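Local coordinates for uncharacterized protein (Aeromonas hydrophila J-1, PDB 6R1J), which is a soluble form of AhlC, one component of the tripartite alpha-pore-forming toxin AHL, which probably acts by perforating target membranes, at residues N12-E17 and E39-L44; A18-F23 and Q198-Q203; Q34-E39 and N110-Q115. The protein carries 3 engineered substitutions. All blocks are in the same frame, centred on the assembly; numbering follows the deposited sequence.

Contact 1: residues N12-E17 and E39-L44. With NA (sodium ion), chain D.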
# COMPACT_ATOMS: atom_id res chain seq x y z
N ASN A 12 13.94 -4.19 16.25
CA ASN A 12 13.14 -4.11 15.01
C ASN A 12 14.08 -3.95 13.81
O ASN A 12 13.83 -4.60 12.79
CB ASN A 12 12.10 -3.00 15.10
CG ASN A 12 11.04 -3.30 16.14
OD1 ASN A 12 10.78 -4.46 16.41
ND2 ASN A 12 10.46 -2.27 16.74
N MET A 13 15.08 -3.10 13.92
CA MET A 13 16.10 -2.89 12.87
C MET A 13 16.85 -4.21 12.61
O MET A 13 17.03 -4.53 11.44
CB MET A 13 17.07 -1.79 13.25
CG MET A 13 16.46 -0.42 13.11
SD MET A 13 17.49 0.89 13.81
CE MET A 13 18.67 1.11 12.50
N GLN A 14 17.18 -4.98 13.64
CA GLN A 14 17.88 -6.29 13.49
C GLN A 14 17.00 -7.27 12.69
O GLN A 14 17.50 -7.94 11.76
CB GLN A 14 18.34 -6.83 14.86
CG GLN A 14 19.50 -6.03 15.45
CD GLN A 14 19.67 -6.22 16.94
OE1 GLN A 14 18.74 -6.61 17.62
NE2 GLN A 14 20.84 -5.87 17.46
N GLN A 15 15.70 -7.32 12.98
CA GLN A 15 14.77 -8.17 12.21
C GLN A 15 14.67 -7.66 10.77
O GLN A 15 14.71 -8.49 9.85
CB GLN A 15 13.37 -8.13 12.81
CG GLN A 15 12.30 -8.73 11.90
CD GLN A 15 12.44 -10.23 11.69
OE1 GLN A 15 11.69 -11.01 12.29
NE2 GLN A 15 13.39 -10.65 10.85
N ALA A 16 14.50 -6.37 10.55
CA ALA A 16 14.30 -5.87 9.17
C ALA A 16 15.55 -6.23 8.35
O ALA A 16 15.39 -6.67 7.19
CB ALA A 16 14.01 -4.40 9.14
N GLU A 17 16.72 -6.07 8.96
CA GLU A 17 18.03 -6.31 8.33
C GLU A 17 18.11 -7.77 7.87
O GLU A 17 18.55 -7.98 6.74
CB GLU A 17 19.17 -5.93 9.27
CG GLU A 17 20.55 -5.91 8.61
CD GLU A 17 21.33 -7.21 8.64
OE1 GLU A 17 20.89 -8.14 9.38
OE2 GLU A 17 22.38 -7.31 7.92
N GLU A 39 26.16 -3.05 7.84
CA GLU A 39 27.15 -2.24 8.60
C GLU A 39 26.46 -1.56 9.79
O GLU A 39 27.11 -1.37 10.81
CB GLU A 39 27.77 -1.14 7.73
CG GLU A 39 28.66 -1.64 6.60
CD GLU A 39 28.88 -0.61 5.49
OE1 GLU A 39 28.27 0.50 5.53
OE2 GLU A 39 29.67 -0.92 4.56
N VAL A 40 25.21 -1.13 9.65
CA VAL A 40 24.46 -0.49 10.77
C VAL A 40 24.29 -1.52 11.89
O VAL A 40 24.55 -1.17 13.03
CB VAL A 40 23.11 0.08 10.31
CG1 VAL A 40 22.23 0.48 11.47
CG2 VAL A 40 23.32 1.28 9.43
N VAL A 41 23.88 -2.73 11.55
CA VAL A 41 23.61 -3.80 12.55
C VAL A 41 24.93 -4.26 13.18
O VAL A 41 24.95 -4.40 14.42
CB VAL A 41 22.81 -4.95 11.92
CG1 VAL A 41 22.80 -6.18 12.80
CG2 VAL A 41 21.39 -4.47 11.60
N ALA A 42 25.99 -4.41 12.38
CA ALA A 42 27.32 -4.89 12.84
C ALA A 42 28.05 -3.84 13.69
O ALA A 42 28.54 -4.20 14.74
CB ALA A 42 28.19 -5.26 11.66
N ALA A 43 28.16 -2.60 13.22
CA ALA A 43 29.05 -1.58 13.81
C ALA A 43 28.27 -0.48 14.56
O ALA A 43 28.64 -0.19 15.70
CB ALA A 43 29.90 -1.01 12.70
N LEU A 44 27.18 0.07 14.02
CA LEU A 44 26.57 1.29 14.63
C LEU A 44 25.64 0.91 15.80
O LEU A 44 25.75 1.59 16.84
CB LEU A 44 25.87 2.12 13.55
CG LEU A 44 25.05 3.32 14.04
CD1 LEU A 44 25.93 4.38 14.66
CD2 LEU A 44 24.22 3.91 12.90
NA NA D . 24.04 -9.02 8.29
O HOH W 1 23.44 -5.16 16.16
O HOH W 2 21.76 -10.72 9.10
O HOH W 3 25.83 -7.18 9.76

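Contact 2: residues A18-F23 and Q198-Q203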
# COMPACT_ATOMS: atom_id res chain seq x y z
N ALA A 18 17.71 -8.75 8.68
CA ALA A 18 17.76 -10.17 8.29
C ALA A 18 16.86 -10.38 7.07
O ALA A 18 17.22 -11.08 6.12
CB ALA A 18 17.30 -11.04 9.43
N THR A 19 15.67 -9.78 7.08
CA THR A 19 14.73 -9.90 5.96
C THR A 19 15.32 -9.20 4.72
O THR A 19 15.20 -9.77 3.61
CB THR A 19 13.35 -9.40 6.38
OG1 THR A 19 12.97 -10.23 7.48
CG2 THR A 19 12.34 -9.57 5.27
N ILE A 20 15.93 -8.03 4.90
CA ILE A 20 16.55 -7.28 3.78
C ILE A 20 17.66 -8.13 3.15
O ILE A 20 17.75 -8.13 1.91
CB ILE A 20 17.04 -5.91 4.25
CG1 ILE A 20 15.85 -4.98 4.52
CG2 ILE A 20 17.99 -5.33 3.23
CD1 ILE A 20 16.20 -3.69 5.19
N GLN A 21 18.41 -8.90 3.93
CA GLN A 21 19.52 -9.70 3.36
C GLN A 21 18.99 -10.90 2.56
O GLN A 21 19.75 -11.39 1.75
CB GLN A 21 20.51 -10.18 4.43
CG GLN A 21 21.15 -9.04 5.20
CD GLN A 21 21.94 -8.05 4.38
OE1 GLN A 21 22.17 -8.23 3.18
NE2 GLN A 21 22.31 -6.94 5.01
N SER A 22 17.74 -11.33 2.75
CA SER A 22 17.18 -12.54 2.14
C SER A 22 16.89 -12.31 0.65
O SER A 22 16.64 -13.29 -0.01
CB SER A 22 15.96 -13.05 2.89
OG SER A 22 14.83 -12.27 2.58
N PHE A 23 16.87 -11.07 0.19
CA PHE A 23 16.49 -10.71 -1.19
C PHE A 23 17.71 -10.86 -2.12
O PHE A 23 18.79 -10.41 -1.77
CB PHE A 23 15.92 -9.29 -1.25
CG PHE A 23 14.49 -9.17 -0.77
CD1 PHE A 23 14.20 -9.00 0.58
CD2 PHE A 23 13.43 -9.23 -1.66
CE1 PHE A 23 12.89 -8.85 1.01
CE2 PHE A 23 12.11 -9.13 -1.22
CZ PHE A 23 11.84 -8.92 0.11
N GLN A 198 8.91 -4.30 -4.80
CA GLN A 198 7.95 -3.66 -3.85
C GLN A 198 8.15 -4.30 -2.46
O GLN A 198 8.19 -3.58 -1.43
CB GLN A 198 6.52 -3.84 -4.34
CG GLN A 198 6.19 -3.01 -5.58
CD GLN A 198 4.89 -3.43 -6.22
OE1 GLN A 198 4.47 -4.58 -6.12
NE2 GLN A 198 4.22 -2.50 -6.92
N GLY A 199 8.26 -5.62 -2.40
CA GLY A 199 8.50 -6.32 -1.12
C GLY A 199 9.77 -5.80 -0.48
O GLY A 199 9.79 -5.49 0.74
N PHE A 200 10.85 -5.68 -1.25
CA PHE A 200 12.14 -5.19 -0.72
C PHE A 200 12.01 -3.76 -0.19
O PHE A 200 12.49 -3.43 0.89
CB PHE A 200 13.20 -5.28 -1.82
CG PHE A 200 14.54 -4.80 -1.35
CD1 PHE A 200 15.41 -5.67 -0.71
CD2 PHE A 200 14.96 -3.51 -1.62
CE1 PHE A 200 16.67 -5.22 -0.30
CE2 PHE A 200 16.22 -3.08 -1.21
CZ PHE A 200 17.07 -3.93 -0.56
N LEU A 201 11.42 -2.88 -0.98
CA LEU A 201 11.21 -1.48 -0.55
C LEU A 201 10.33 -1.39 0.72
O LEU A 201 10.61 -0.54 1.54
CB LEU A 201 10.58 -0.69 -1.70
CG LEU A 201 11.59 -0.15 -2.72
CD1 LEU A 201 10.89 0.32 -3.98
CD2 LEU A 201 12.40 0.97 -2.09
N GLY A 202 9.33 -2.24 0.86
CA GLY A 202 8.53 -2.34 2.10
C GLY A 202 9.43 -2.63 3.30
O GLY A 202 9.30 -1.96 4.33
N GLN A 203 10.42 -3.50 3.15
CA GLN A 203 11.32 -3.85 4.26
C GLN A 203 12.31 -2.72 4.48
O GLN A 203 12.57 -2.41 5.65
CB GLN A 203 12.03 -5.17 3.99
CG GLN A 203 11.07 -6.33 4.01
CD GLN A 203 10.40 -6.40 5.36
OE1 GLN A 203 11.07 -6.54 6.38
NE2 GLN A 203 9.09 -6.30 5.35
O HOH W 4 11.48 -7.77 8.69

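Contact 3: residues Q34-E39 and N110-Q115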
# COMPACT_ATOMS: atom_id res chain seq x y z
N GLN A 34 21.52 -3.10 1.30
CA GLN A 34 21.89 -4.40 1.95
C GLN A 34 23.23 -4.22 2.66
O GLN A 34 23.39 -4.66 3.83
CB GLN A 34 21.96 -5.56 0.95
CG GLN A 34 20.59 -6.04 0.46
CD GLN A 34 20.67 -7.25 -0.44
OE1 GLN A 34 21.56 -7.33 -1.27
NE2 GLN A 34 19.75 -8.21 -0.29
N GLN A 35 24.18 -3.57 1.99
CA GLN A 35 25.53 -3.39 2.58
C GLN A 35 25.44 -2.40 3.75
O GLN A 35 26.07 -2.63 4.76
CB GLN A 35 26.51 -2.92 1.51
CG GLN A 35 26.81 -4.02 0.50
CD GLN A 35 27.62 -5.12 1.15
OE1 GLN A 35 28.63 -4.84 1.80
NE2 GLN A 35 27.15 -6.34 0.99
N ASN A 36 24.76 -1.28 3.54
CA ASN A 36 24.55 -0.22 4.55
C ASN A 36 23.91 -0.83 5.81
O ASN A 36 24.48 -0.67 6.88
CB ASN A 36 23.69 0.89 3.95
CG ASN A 36 23.50 2.09 4.84
OD1 ASN A 36 23.87 2.06 6.01
ND2 ASN A 36 22.99 3.17 4.26
N VAL A 37 22.77 -1.52 5.68
CA VAL A 37 22.06 -2.05 6.88
C VAL A 37 22.93 -3.10 7.56
O VAL A 37 22.87 -3.22 8.79
CB VAL A 37 20.65 -2.57 6.59
CG1 VAL A 37 19.79 -1.44 6.07
CG2 VAL A 37 20.59 -3.79 5.70
N GLY A 38 23.65 -3.91 6.79
CA GLY A 38 24.60 -4.86 7.39
C GLY A 38 25.58 -4.16 8.31
O GLY A 38 25.80 -4.67 9.43
N GLU A 39 26.16 -3.05 7.84
CA GLU A 39 27.15 -2.24 8.60
C GLU A 39 26.46 -1.56 9.79
O GLU A 39 27.11 -1.37 10.81
CB GLU A 39 27.77 -1.14 7.73
CG GLU A 39 28.66 -1.64 6.60
CD GLU A 39 28.88 -0.61 5.49
OE1 GLU A 39 28.27 0.50 5.53
OE2 GLU A 39 29.67 -0.92 4.56
N ASN A 110 21.25 6.59 7.51
CA ASN A 110 19.80 6.61 7.21
C ASN A 110 19.56 7.43 5.92
O ASN A 110 18.74 7.03 5.10
CB ASN A 110 18.98 7.18 8.37
CG ASN A 110 17.51 6.88 8.23
OD1 ASN A 110 17.11 5.77 7.88
ND2 ASN A 110 16.70 7.88 8.52
N ASP A 111 20.23 8.56 5.78
CA ASP A 111 20.07 9.42 4.57
C ASP A 111 20.46 8.65 3.29
O ASP A 111 19.80 8.89 2.26
CB ASP A 111 20.88 10.71 4.71
CG ASP A 111 20.30 11.67 5.75
OD1 ASP A 111 19.18 11.40 6.26
OD2 ASP A 111 20.97 12.62 6.07
N ARG A 112 21.46 7.77 3.35
CA ARG A 112 21.90 6.94 2.19
C ARG A 112 20.79 5.93 1.90
O ARG A 112 20.49 5.67 0.72
CB ARG A 112 23.28 6.30 2.40
CG ARG A 112 24.44 7.29 2.33
CD ARG A 112 25.78 6.58 2.17
NE ARG A 112 25.93 5.41 3.04
CZ ARG A 112 26.41 5.47 4.30
NH1 ARG A 112 26.75 6.63 4.82
NH2 ARG A 112 26.54 4.38 5.03
N ILE A 113 20.15 5.39 2.94
CA ILE A 113 19.01 4.48 2.72
C ILE A 113 17.92 5.24 1.96
O ILE A 113 17.43 4.71 0.96
CB ILE A 113 18.43 3.86 4.03
CG1 ILE A 113 19.52 3.10 4.78
CG2 ILE A 113 17.26 3.00 3.62
CD1 ILE A 113 19.04 2.32 5.99
N THR A 114 17.56 6.42 2.41
CA THR A 114 16.48 7.22 1.75
C THR A 114 16.82 7.49 0.26
O THR A 114 15.96 7.32 -0.60
CB THR A 114 16.36 8.59 2.40
OG1 THR A 114 16.17 8.39 3.79
CG2 THR A 114 15.25 9.44 1.82
N GLN A 115 18.06 7.88 -0.03
CA GLN A 115 18.48 8.13 -1.45
C GLN A 115 18.40 6.84 -2.27
O GLN A 115 17.81 6.85 -3.40
CB GLN A 115 19.84 8.86 -1.47
CG GLN A 115 19.76 10.26 -0.85
CD GLN A 115 18.85 11.18 -1.63
OE1 GLN A 115 18.82 11.15 -2.85
NE2 GLN A 115 18.10 12.02 -0.94
O HOH W 5 27.22 1.72 3.58

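Contact 1: residues N12-E17 and E39-L44
V41 fits against the aliphatic part of E17, and V40 receives the tip of M13, where the short N-terminal helix 5-21 lies back along helix 28-70. The two helices form a roughly antiparallel helical hairpin within the elongated all-helical fold. The axes of segments 12-17 and 39-44 run at 136° and approach to 10.1 Å, with Q14 and V41 in register.

V41 has the largest share of the contact. Its CG2 branch is directed at the E17 chain and lies 3.4 Å from E17 CG, with E17 CB hardly farther off, so the methyl group meets the two methylenes rather than the carboxylate. E17 leaves its helix with CG anti to the backbone N (chi1 -169°) and then bends sharply at chi2 (-90°). That bend lays the methylenes beside the valine and swings the carboxylate past it. The other branch of V41, CG1, faces the start of the Q14 chain, 4.2 Å from Q14 CG.

M13 approaches differently. Its chain reaches toward helix 28-70 and turns at chi3, bringing CE to 3.8 Å from V40 CG1; the two side chains cross at about a right angle. F207, Q210 and F211 of helix 163-236 also pack on M13, placing this apolar end of the contact inside the bundle.

The E17 carboxylate has a polar environment beyond the valine. OE2 accepts a hydrogen bond from Q21 NE2 one helical turn later, while OE1 accepts one from water 2 at 2.7 Å. These bonds, together with a bound cation, probably stabilise the carboxylate as an anion and limit its rotation. The cation is a sodium ion, bound by E17 OE2 at 2.4 Å, with water 2 and water 3 each at a longer 3.0 Å.

Contact 2: residues A18-F23 and Q198-Q203
F23 and F200 form a T-shaped (edge-to-face) pair that joins the end of the N-terminal helix 5-21, and the turn after it, to helix 163-236 of the helical bundle. The edge of F200 is directed at the face of F23, with ring centroids 5.4 Å apart and planes at 81°. The closest approach is F200 CD1 to F23 CG. The same face of F23 also takes a CH-pi contact from F200 CB, which stands 4.1 Å from the ring centroid and only 14° off the normal. The F23 ring therefore lies over the start of the F200 side chain as well as against its ring, and F23 CZ reaches the backbone of G199.

Van der Waals contacts continue along I20. Its CG2 branch meets F200 CE1 at 3.8 Å, the two side chains crossing nearly perpendicularly, whereas CG1 packs on Q203 CB. The Q203 chain folds at chi2 (-60°), and its amide comes alongside the T19 methyl, OE1 lying 3.5 Å from T19 CG2. A30 and Q34 of helix 28-70 also touch F200.

Polar interactions gather at T19. T19 OG1 is hydrogen-bonded to S22 OG of the second subunit, so this edge of the contact belongs to a subunit interface. Water 4 links T19 OG1, at 3.1 Å, to Q203 OE1, to which it donates. Near the end of helix 5-21, S22 OG donates to T19 O at 2.7 Å, in the carbonyl plane on a lone pair, and S22 N donates to the same oxygen.

Contact 3: residues Q34-E39 and N110-Q115
Helices 28-70 and 78-157, long antiparallel members of the helical bundle, meet here through N36 and V37 on one side and R112 and I113 on the other. Their local axes lie 10.1 Å apart and cross at -159°. N36 reaches across with CG anti to the backbone N (chi1 -175°), inserting its amide between R112 and I113. ND2 is 3.5 Å from I113 CG1 and 3.7 Å from R112 CB. This buried nitrogen donates a hydrogen bond to A109 O, which helps fix the rotation of the amide. The amide and the R112 guanidinium are tilted by just 26° from each other.

On the inner side, V37 CG1 touches I113 CD1 at 3.8 Å. On the exposed side, E39 OE1 and R112 NH2 are 4.3 Å apart, too far for a salt bridge. Water 5 bridges them, donating to E39 OE1 and accepting from R112 NH2.

F207 of helix 163-236 packs on both V37 and I113, while E17, I20 and Q21 of helix 5-21 press on V37, so four helices converge beside this contact.

How the contacts relate
From the N terminus, helix 5-21 supplies first residues 12-17 and then 18-23. Contact 1 closes a short loop of 21 residues by bringing the first of these onto helix 28-70. Contact 2 closes the longest loop, joining the end of the same helix to helix 163-236. The loops of contacts 1 and 2 cross, as do those of contacts 1 and 3, which share E39; contact 3 closes a loop of 70 residues between helices 28-70 and 78-157, nested inside that of contact 2. Q34 joins contacts 2 and 3 through probable hydrogen bonds to Q21 and F23. The three contacts tie four of the five helices, 5-21, 28-70, 78-157 and 163-236, together.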